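Local coordinates for glycosyl hydrolases family 2, sugar binding domain protein (Bacteroides uniformis str. 3978 T3 ii, PDB 6D1P) that probably hydrolyses O-glycosyl bonds, acting as a beta-glucuronidase of glycoside hydrolase family 2 in a human gut bacterium, at residues T328-D333 with N359-G364; D516-R521 with N589-V594; W576-F581 with G598-D603. All blocks are in the same frame, centred on the assembly; numbering follows the deposited sequence.

Interaction 1 of 3, residues T328-D333 with N359-G364; sequences THRHED and NFIRLG. With NA (sodium ion), chain C.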
loop_
_atom_site.group_PDB
_atom_site.type_symbol
_atom_site.label_atom_id
_atom_site.label_comp_id
_atom_site.label_asym_id
_atom_site.label_seq_id
_atom_site.Cartn_x
_atom_site.Cartn_y
_atom_site.Cartn_z
ATOM N N THR A 328 -26.914 -22.765 6.532
ATOM C CA THR A 328 -25.989 -21.705 6.914
ATOM C C THR A 328 -25.402 -21.094 5.634
ATOM O O THR A 328 -25.771 -21.474 4.509
ATOM C CB THR A 328 -24.912 -22.256 7.877
ATOM O OG1 THR A 328 -24.284 -21.189 8.608
ATOM C CG2 THR A 328 -23.854 -23.082 7.154
ATOM N N HIS A 329 -24.521 -20.103 5.803
ATOM C CA HIS A 329 -23.665 -19.628 4.723
ATOM C C HIS A 329 -22.210 -19.701 5.169
ATOM O O HIS A 329 -21.906 -19.803 6.366
ATOM C CB HIS A 329 -23.916 -18.165 4.311
ATOM C CG HIS A 329 -25.329 -17.817 3.973
ATOM N ND1 HIS A 329 -26.323 -17.731 4.924
ATOM C CD2 HIS A 329 -25.889 -17.421 2.808
ATOM C CE1 HIS A 329 -27.446 -17.344 4.349
ATOM N NE2 HIS A 329 -27.209 -17.146 3.065
ATOM N N ARG A 330 -21.314 -19.600 4.189
ATOM C CA ARG A 330 -19.891 -19.404 4.436
ATOM C C ARG A 330 -19.349 -18.469 3.366
ATOM O O ARG A 330 -19.840 -18.453 2.233
ATOM C CB ARG A 330 -19.105 -20.731 4.416
ATOM C CG ARG A 330 -18.932 -21.303 3.018
ATOM C CD ARG A 330 -18.113 -22.592 2.980
ATOM N NE ARG A 330 -16.744 -22.425 3.468
ATOM C CZ ARG A 330 -15.734 -21.971 2.732
ATOM N NH1 ARG A 330 -15.926 -21.625 1.470
ATOM N NH2 ARG A 330 -14.523 -21.870 3.260
ATOM N N HIS A 331 -18.361 -17.662 3.744
ATOM C CA HIS A 331 -17.614 -16.839 2.803
ATOM C C HIS A 331 -16.283 -17.509 2.527
ATOM O O HIS A 331 -15.821 -18.355 3.301
ATOM C CB HIS A 331 -17.378 -15.430 3.360
ATOM C CG HIS A 331 -18.346 -14.400 2.861
ATOM N ND1 HIS A 331 -18.487 -14.092 1.523
ATOM C CD2 HIS A 331 -19.207 -13.591 3.526
ATOM C CE1 HIS A 331 -19.406 -13.154 1.383
ATOM N NE2 HIS A 331 -19.857 -12.829 2.581
ATOM N N GLU A 332 -15.655 -17.148 1.412
ATOM C CA GLU A 332 -14.296 -17.629 1.160
ATOM C C GLU A 332 -13.334 -16.639 1.815
ATOM O O GLU A 332 -12.774 -15.732 1.189
ATOM C CB GLU A 332 -14.055 -17.840 -0.330
ATOM C CG GLU A 332 -14.615 -19.206 -0.781
ATOM C CD GLU A 332 -14.194 -19.610 -2.181
ATOM O OE1 GLU A 332 -13.681 -18.735 -2.931
ATOM O OE2 GLU A 332 -14.382 -20.802 -2.525
ATOM N N ASP A 333 -13.160 -16.840 3.121
ATOM C CA ASP A 333 -12.538 -15.910 4.046
ATOM C C ASP A 333 -12.129 -16.710 5.278
ATOM O O ASP A 333 -12.900 -17.555 5.752
ATOM C CB ASP A 333 -13.527 -14.790 4.423
ATOM C CG ASP A 333 -12.982 -13.838 5.483
ATOM O OD1 ASP A 333 -12.445 -12.774 5.123
ATOM O OD2 ASP A 333 -13.102 -14.131 6.691
ATOM N N ASN A 359 -27.844 -29.099 7.085
ATOM C CA ASN A 359 -27.941 -29.938 5.899
ATOM C C ASN A 359 -27.951 -29.111 4.622
ATOM O O ASN A 359 -28.145 -29.668 3.540
ATOM C CB ASN A 359 -29.181 -30.858 5.963
ATOM C CG ASN A 359 -30.512 -30.092 6.068
ATOM O OD1 ASN A 359 -30.595 -28.885 5.825
ATOM N ND2 ASN A 359 -31.573 -30.819 6.417
ATOM N N PHE A 360 -27.688 -27.809 4.720
ATOM C CA PHE A 360 -27.949 -26.887 3.632
ATOM C C PHE A 360 -27.005 -25.701 3.775
ATOM O O PHE A 360 -26.754 -25.234 4.888
ATOM C CB PHE A 360 -29.421 -26.445 3.683
ATOM C CG PHE A 360 -29.869 -25.628 2.500
ATOM C CD1 PHE A 360 -29.425 -25.921 1.222
ATOM C CD2 PHE A 360 -30.770 -24.589 2.668
ATOM C CE1 PHE A 360 -29.856 -25.178 0.127
ATOM C CE2 PHE A 360 -31.206 -23.844 1.582
ATOM C CZ PHE A 360 -30.744 -24.133 0.309
ATOM N N ILE A 361 -26.483 -25.210 2.657
ATOM C CA ILE A 361 -25.590 -24.065 2.726
ATOM C C ILE A 361 -25.728 -23.238 1.452
ATOM O O ILE A 361 -25.827 -23.779 0.343
ATOM C CB ILE A 361 -24.134 -24.517 2.969
ATOM C CG1 ILE A 361 -23.218 -23.299 3.178
ATOM C CG2 ILE A 361 -23.650 -25.436 1.837
ATOM C CD1 ILE A 361 -21.824 -23.680 3.693
ATOM N N ARG A 362 -25.760 -21.920 1.633
ATOM C CA ARG A 362 -25.616 -20.956 0.551
ATOM C C ARG A 362 -24.185 -20.427 0.570
ATOM O O ARG A 362 -23.719 -19.930 1.597
ATOM C CB ARG A 362 -26.629 -19.817 0.704
ATOM C CG ARG A 362 -26.535 -18.689 -0.331
ATOM C CD ARG A 362 -27.760 -17.781 -0.197
ATOM N NE ARG A 362 -27.665 -16.493 -0.898
ATOM C CZ ARG A 362 -27.727 -15.307 -0.296
ATOM N NH1 ARG A 362 -27.839 -15.220 1.032
ATOM N NH2 ARG A 362 -27.672 -14.204 -1.022
ATOM N N LEU A 363 -23.500 -20.531 -0.567
ATOM C CA LEU A 363 -22.048 -20.338 -0.637
ATOM C C LEU A 363 -21.685 -18.864 -0.865
ATOM O O LEU A 363 -21.037 -18.499 -1.846
ATOM C CB LEU A 363 -21.465 -21.220 -1.737
ATOM C CG LEU A 363 -21.689 -22.730 -1.567
ATOM C CD1 LEU A 363 -21.088 -23.500 -2.733
ATOM C CD2 LEU A 363 -21.107 -23.221 -0.242
ATOM N N GLY A 364 -22.067 -18.027 0.095
ATOM C CA GLY A 364 -21.799 -16.617 -0.051
ATOM C C GLY A 364 -22.497 -16.071 -1.281
ATOM O O GLY A 364 -23.556 -16.560 -1.697
HETATM NA NA NA C . -14.693 -16.415 7.795
HETATM O O HOH W 1 -16.850 -17.474 6.335
#
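R362 donates from NH1 to H329 NE2 at 2.9 Å, a bond that leaves the imidazole plane at a slant while ring and guanidinium stand 75° apart. Salt bridges from NE to E386 and from NH1 to E512 add to this bond, and three partners together restrict the rotation of the guanidinium. The backbones are tied by R362 N to T328 O (2.9 Å) and by T328 N to F360 O (3.0 Å); the I361 CA-H adds a contact to T328 O. This is the parallel register of neighbouring TIM-barrel strands 321-329 and 360-362, joined through helix 343-356 as a beta-alpha-beta unit. With CG anti to the backbone N (chi1 177°), the extended R362 chain runs alongside H329, its CB 3.3 Å from H329 CD2. On the other face of the sheet, I361 CG1 lies beside T328 CG2 at 4.0 Å. I361 CD1 reaches further, crossing R330 at a slant with 3.8 Å to its CG; the charged end of that arginine is bound to E349 and Q368. Beyond the strand end the chain turns to D333, where O and OD2 both coordinate a sodium ion.

Interaction 2 of 3, residues D516-R521 with N589-V594; sequences DSHAGR and NPIPYV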
loop_
_atom_site.group_PDB
_atom_site.type_symbol
_atom_site.label_atom_id
_atom_site.label_comp_id
_atom_site.label_asym_id
_atom_site.label_seq_id
_atom_site.Cartn_x
_atom_site.Cartn_y
_atom_site.Cartn_z
ATOM N N ASP A 516 -25.208 -10.287 14.996
ATOM C CA ASP A 516 -23.821 -10.218 15.430
ATOM C C ASP A 516 -23.691 -10.578 16.902
ATOM O O ASP A 516 -24.553 -10.248 17.726
ATOM C CB ASP A 516 -23.237 -8.810 15.215
ATOM C CG ASP A 516 -23.108 -8.433 13.733
ATOM O OD1 ASP A 516 -22.011 -8.600 13.160
ATOM O OD2 ASP A 516 -24.111 -7.977 13.126
ATOM N N SER A 517 -22.582 -11.231 17.237
ATOM C CA SER A 517 -22.204 -11.359 18.633
ATOM C C SER A 517 -20.686 -11.280 18.741
ATOM O O SER A 517 -19.963 -11.967 18.020
ATOM C CB SER A 517 -22.739 -12.660 19.259
ATOM O OG SER A 517 -22.281 -13.810 18.586
ATOM N N HIS A 518 -20.233 -10.423 19.633
ATOM C CA HIS A 518 -18.835 -10.254 20.002
ATOM C C HIS A 518 -18.455 -11.457 20.849
ATOM O O HIS A 518 -18.870 -11.558 22.007
ATOM C CB HIS A 518 -18.698 -8.950 20.778
ATOM C CG HIS A 518 -17.302 -8.441 20.932
ATOM N ND1 HIS A 518 -16.341 -8.577 19.954
ATOM C CD2 HIS A 518 -16.734 -7.708 21.921
ATOM C CE1 HIS A 518 -15.228 -7.983 20.354
ATOM N NE2 HIS A 518 -15.442 -7.449 21.543
ATOM N N ALA A 519 -17.715 -12.399 20.261
ATOM C CA ALA A 519 -17.281 -13.577 21.000
ATOM C C ALA A 519 -16.712 -13.182 22.359
ATOM O O ALA A 519 -15.892 -12.255 22.470
ATOM C CB ALA A 519 -16.242 -14.353 20.193
ATOM N N GLY A 520 -17.218 -13.847 23.402
ATOM C CA GLY A 520 -16.783 -13.638 24.771
ATOM C C GLY A 520 -17.456 -12.508 25.518
ATOM O O GLY A 520 -17.112 -12.271 26.681
ATOM N N ARG A 521 -18.382 -11.783 24.894
ATOM C CA ARG A 521 -19.196 -10.800 25.606
ATOM C C ARG A 521 -20.526 -11.448 26.011
ATOM O O ARG A 521 -21.152 -12.128 25.194
ATOM C CB ARG A 521 -19.432 -9.564 24.737
ATOM C CG ARG A 521 -20.412 -8.570 25.323
ATOM C CD ARG A 521 -20.651 -7.435 24.343
ATOM N NE ARG A 521 -19.507 -6.528 24.300
ATOM C CZ ARG A 521 -19.298 -5.636 23.330
ATOM N NH1 ARG A 521 -20.154 -5.540 22.313
ATOM N NH2 ARG A 521 -18.225 -4.845 23.363
ATOM N N ASN A 589 -16.870 -2.000 13.869
ATOM C CA ASN A 589 -17.440 -3.146 14.567
ATOM C C ASN A 589 -16.575 -3.495 15.775
ATOM O O ASN A 589 -15.375 -3.198 15.790
ATOM C CB ASN A 589 -17.542 -4.364 13.655
ATOM C CG ASN A 589 -18.907 -4.495 13.017
ATOM O OD1 ASN A 589 -19.726 -3.585 13.106
ATOM N ND2 ASN A 589 -19.157 -5.628 12.364
ATOM N N PRO A 590 -17.156 -4.109 16.805
ATOM C CA PRO A 590 -16.345 -4.504 17.973
ATOM C C PRO A 590 -15.036 -5.194 17.609
ATOM O O PRO A 590 -14.027 -4.978 18.282
ATOM C CB PRO A 590 -17.297 -5.436 18.744
ATOM C CG PRO A 590 -18.641 -4.956 18.390
ATOM C CD PRO A 590 -18.572 -4.496 16.956
ATOM N N ILE A 591 -15.018 -6.028 16.575
ATOM C CA ILE A 591 -13.782 -6.391 15.890
ATOM C C ILE A 591 -13.756 -5.622 14.569
ATOM O O ILE A 591 -14.583 -5.904 13.682
ATOM C CB ILE A 591 -13.661 -7.902 15.677
ATOM C CG1 ILE A 591 -13.579 -8.609 17.041
ATOM C CG2 ILE A 591 -12.382 -8.208 14.871
ATOM C CD1 ILE A 591 -13.505 -10.113 16.952
ATOM N N PRO A 592 -12.887 -4.628 14.414
ATOM C CA PRO A 592 -12.947 -3.770 13.224
ATOM C C PRO A 592 -12.887 -4.585 11.944
ATOM O O PRO A 592 -12.159 -5.576 11.847
ATOM C CB PRO A 592 -11.723 -2.869 13.391
ATOM C CG PRO A 592 -11.550 -2.771 14.880
ATOM C CD PRO A 592 -11.888 -4.148 15.387
ATOM N N TYR A 593 -13.721 -4.208 10.981
ATOM C CA TYR A 593 -13.743 -4.853 9.670
ATOM C C TYR A 593 -14.106 -6.352 9.722
ATOM O O TYR A 593 -13.801 -7.108 8.780
ATOM C CB TYR A 593 -12.400 -4.650 8.960
ATOM C CG TYR A 593 -12.082 -3.194 8.659
ATOM C CD1 TYR A 593 -12.824 -2.490 7.707
ATOM C CD2 TYR A 593 -11.038 -2.526 9.310
ATOM C CE1 TYR A 593 -12.542 -1.154 7.401
ATOM C CE2 TYR A 593 -10.739 -1.173 9.011
ATOM C CZ TYR A 593 -11.506 -0.503 8.049
ATOM O OH TYR A 593 -11.245 0.809 7.730
ATOM N N VAL A 594 -14.770 -6.819 10.777
ATOM C CA VAL A 594 -15.236 -8.202 10.830
ATOM C C VAL A 594 -16.748 -8.201 10.998
ATOM O O VAL A 594 -17.287 -7.538 11.891
ATOM C CB VAL A 594 -14.540 -9.014 11.932
ATOM C CG1 VAL A 594 -15.195 -10.407 12.070
ATOM C CG2 VAL A 594 -13.093 -9.185 11.563
HETATM O O HOH W 2 -21.471 -6.902 11.048
#
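P590 lays its CB squarely over the imidazole of H518, 3.6 Å from the ring centroid and only 12° off the normal, a close CH-pi contact. I591 meets the same ring at its edge, in plane, with CG1 3.8 Å from H518 CE1. The histidine CG, anti to the backbone N (chi1 -165°), carries the ring there; NE2 is bonded to Q776 O and ND1 to Q596 NE2, so the imidazole cannot easily turn. H518 CD2 rests over the guanidinium of R521, whose NH2 is bonded to A777 O and whose NH1 comes no nearer to P590 CG than 4.2 Å. Were this histidine an alanine, P590 CB would probably lose the ring face it lies on, and Q776 O and Q596 NE2 would be left without their mates. The D516 side is looser: OD1 stands 4.2 Å from N589 ND2, with carboxylate and amide planes 75° apart, and a water bridges them, giving a hydrogen to OD1 and taking one from ND2. The other ND2 partner is V594 O, 2.7 Å away and in the amide plane, while D516 OD2 pairs with K597. No direct hydrogen bond links the two segments. Each contains a type II beta turn, H518-R521 and I591-V594, the first with G520 and the second with Y593 at the positive-phi corner, in long loops of the TIM-barrel domain that pack against strand 774-776.

Interaction 3 of 3, residues W576-F581 with G598-D603; sequences WTFKDF and GVVQRD. With NA (sodium ion), chain C.
F578 O takes two backbone donors from the facing loop, V599 N at 2.7 Å and V600 N at 3.2 Å; the first comes from above the carbonyl plane and the second lies in it. The contact joins two loops of the TIM barrel, one following strand 572-574, the other leading into helix 609-617, and the first of them carries a cis peptide between W576 and T577. A little further along, D580 N returns a hydrogen bond to V600 O (3.0 Å) that is close to linear. The D580 side chain, its CG anti to the carbonyl carbon (chi1 -73°), directs OD1 to G598 N, 3.0 Å away. OD1 also forms a salt bridge with K607, a pairing likely to stabilise the carboxylate charge. OD2 accepts from a water that in turn accepts from R602 N, so both carboxylate oxygens are used. D580 O is a ligand of the sodium ion at 2.7 Å, with D333 and a water as further ligands. G598 sits so close to D580 N and K579 C that a beta carbon there would collide with both. The charged ends leave the contact: K579 NZ goes to E349 and H334, and the R602 guanidinium to D333 and Q766 O, while R602 CG passes 3.4 Å from D580 O. V600 lies over one face of the F578 ring, its CG2 4.3 Å from the centroid and 26° off the normal.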
loop_
_atom_site.group_PDB
_atom_site.type_symbol
_atom_site.label_atom_id
_atom_site.label_comp_id
_atom_site.label_asym_id
_atom_site.label_seq_id
_atom_site.Cartn_x
_atom_site.Cartn_y
_atom_site.Cartn_z
ATOM N N TRP A 576 -27.363 -16.417 8.572
ATOM C CA TRP A 576 -26.147 -15.723 8.151
ATOM C C TRP A 576 -25.425 -15.333 9.429
ATOM O O TRP A 576 -25.887 -14.449 10.158
ATOM C CB TRP A 576 -26.468 -14.501 7.290
ATOM C CG TRP A 576 -25.243 -13.757 6.784
ATOM C CD1 TRP A 576 -24.456 -12.898 7.490
ATOM C CD2 TRP A 576 -24.681 -13.833 5.471
ATOM N NE1 TRP A 576 -23.425 -12.449 6.704
ATOM C CE2 TRP A 576 -23.538 -13.004 5.459
ATOM C CE3 TRP A 576 -25.036 -14.521 4.302
ATOM C CZ2 TRP A 576 -22.751 -12.820 4.311
ATOM C CZ3 TRP A 576 -24.251 -14.360 3.167
ATOM C CH2 TRP A 576 -23.113 -13.512 3.180
ATOM N N THR A 577 -24.304 -15.982 9.711
ATOM C CA THR A 577 -23.598 -16.870 8.800
ATOM C C THR A 577 -22.813 -17.811 9.696
ATOM O O THR A 577 -22.847 -17.659 10.931
ATOM C CB THR A 577 -22.645 -16.083 7.819
ATOM O OG1 THR A 577 -22.067 -16.983 6.862
ATOM C CG2 THR A 577 -21.536 -15.344 8.575
ATOM N N PHE A 578 -22.107 -18.788 9.115
ATOM C CA PHE A 578 -21.431 -19.772 9.963
ATOM C C PHE A 578 -20.298 -19.137 10.763
ATOM O O PHE A 578 -20.188 -19.352 11.980
ATOM C CB PHE A 578 -20.893 -20.933 9.129
ATOM C CG PHE A 578 -20.145 -21.957 9.948
ATOM C CD1 PHE A 578 -20.807 -22.720 10.910
ATOM C CD2 PHE A 578 -18.778 -22.152 9.764
ATOM C CE1 PHE A 578 -20.109 -23.667 11.688
ATOM C CE2 PHE A 578 -18.076 -23.085 10.518
ATOM C CZ PHE A 578 -18.733 -23.845 11.493
ATOM N N LYS A 579 -19.455 -18.341 10.093
ATOM C CA LYS A 579 -18.173 -17.898 10.624
ATOM C C LYS A 579 -17.988 -16.396 10.434
ATOM O O LYS A 579 -18.264 -15.864 9.354
ATOM C CB LYS A 579 -17.032 -18.661 9.935
ATOM C CG LYS A 579 -15.667 -18.487 10.578
ATOM C CD LYS A 579 -14.668 -19.510 10.026
ATOM C CE LYS A 579 -14.285 -19.155 8.578
ATOM N NZ LYS A 579 -13.888 -20.398 7.889
ATOM N N ASP A 580 -17.534 -15.721 11.494
ATOM C CA ASP A 580 -17.081 -14.339 11.393
ATOM C C ASP A 580 -16.172 -14.181 10.188
ATOM O O ASP A 580 -15.274 -14.996 9.970
ATOM C CB ASP A 580 -16.322 -13.935 12.660
ATOM C CG ASP A 580 -17.223 -13.738 13.853
ATOM O OD1 ASP A 580 -18.443 -13.963 13.712
ATOM O OD2 ASP A 580 -16.702 -13.352 14.940
ATOM N N PHE A 581 -16.401 -13.135 9.403
ATOM C CA PHE A 581 -15.612 -12.927 8.201
ATOM C C PHE A 581 -15.353 -11.439 8.031
ATOM O O PHE A 581 -16.056 -10.596 8.594
ATOM C CB PHE A 581 -16.320 -13.498 6.970
ATOM C CG PHE A 581 -17.533 -12.718 6.578
ATOM C CD1 PHE A 581 -18.762 -12.999 7.155
ATOM C CD2 PHE A 581 -17.441 -11.667 5.652
ATOM C CE1 PHE A 581 -19.885 -12.271 6.812
ATOM C CE2 PHE A 581 -18.553 -10.938 5.310
ATOM C CZ PHE A 581 -19.792 -11.243 5.878
ATOM N N GLY A 598 -21.133 -14.745 12.783
ATOM C CA GLY A 598 -20.841 -16.160 12.795
ATOM C C GLY A 598 -21.257 -16.812 14.100
ATOM O O GLY A 598 -21.487 -16.154 15.113
ATOM N N VAL A 599 -21.381 -18.142 14.089
ATOM C CA VAL A 599 -21.422 -18.861 15.357
ATOM C C VAL A 599 -20.052 -19.395 15.738
ATOM O O VAL A 599 -19.911 -20.053 16.782
ATOM C CB VAL A 599 -22.483 -19.988 15.365
ATOM C CG1 VAL A 599 -23.868 -19.384 15.472
ATOM C CG2 VAL A 599 -22.388 -20.869 14.119
ATOM N N VAL A 600 -19.031 -19.118 14.926
ATOM C CA VAL A 600 -17.643 -19.414 15.256
ATOM C C VAL A 600 -16.812 -18.227 14.801
ATOM O O VAL A 600 -17.180 -17.507 13.862
ATOM C CB VAL A 600 -17.105 -20.715 14.597
ATOM C CG1 VAL A 600 -18.041 -21.914 14.832
ATOM C CG2 VAL A 600 -16.865 -20.511 13.123
ATOM N N GLN A 601 -15.673 -18.038 15.469
ATOM C CA GLN A 601 -14.773 -16.927 15.187
ATOM C C GLN A 601 -14.114 -17.118 13.828
ATOM O O GLN A 601 -14.188 -18.188 13.214
ATOM C CB GLN A 601 -13.700 -16.816 16.270
ATOM C CG GLN A 601 -14.215 -16.313 17.586
ATOM C CD GLN A 601 -13.105 -16.067 18.568
ATOM O OE1 GLN A 601 -12.080 -15.437 18.233
ATOM N NE2 GLN A 601 -13.279 -16.569 19.792
ATOM N N ARG A 602 -13.416 -16.078 13.381
ATOM C CA ARG A 602 -12.842 -16.103 12.042
ATOM C C ARG A 602 -11.759 -17.167 11.891
ATOM O O ARG A 602 -11.480 -17.584 10.760
ATOM C CB ARG A 602 -12.302 -14.720 11.692
ATOM C CG ARG A 602 -11.945 -14.540 10.233
ATOM C CD ARG A 602 -11.802 -13.071 9.889
ATOM N NE ARG A 602 -11.497 -12.919 8.484
ATOM C CZ ARG A 602 -10.327 -12.510 8.009
ATOM N NH1 ARG A 602 -9.330 -12.174 8.827
ATOM N NH2 ARG A 602 -10.162 -12.422 6.703
ATOM N N ASP A 603 -11.174 -17.652 12.997
ATOM C CA ASP A 603 -10.226 -18.760 12.925
ATOM C C ASP A 603 -10.891 -20.116 13.137
ATOM O O ASP A 603 -10.190 -21.131 13.225
ATOM C CB ASP A 603 -9.076 -18.563 13.934
ATOM C CG ASP A 603 -9.531 -18.640 15.404
ATOM O OD1 ASP A 603 -10.733 -18.841 15.658
ATOM O OD2 ASP A 603 -8.672 -18.494 16.318
HETATM NA NA NA C . -14.693 -16.415 7.795
HETATM O O HOH W 3 -13.775 -13.608 15.061
HETATM O O HOH W 1 -16.850 -17.474 6.335
#

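In the fold
All three contacts are buried within the TIM-barrel domain, but at different depths: interaction 1 is centred about 5 Å from the centre of the chain, interaction 3 about 8 Å, interaction 2 about 17 Å. Interactions 1 and 3 share a sodium ion and its water, H329 O probably accepts from F578 N, and the salt bridge between R602 and D333 joins them. Interactions 2 and 3 alternate along the chain and touch through V594 CG1 and D580 CB. Regular parallel strand pairing in interaction 1 gives way to irregular backbone and carboxylate bonds in interaction 3, and finally to ring packing and a water bridge in interaction 2.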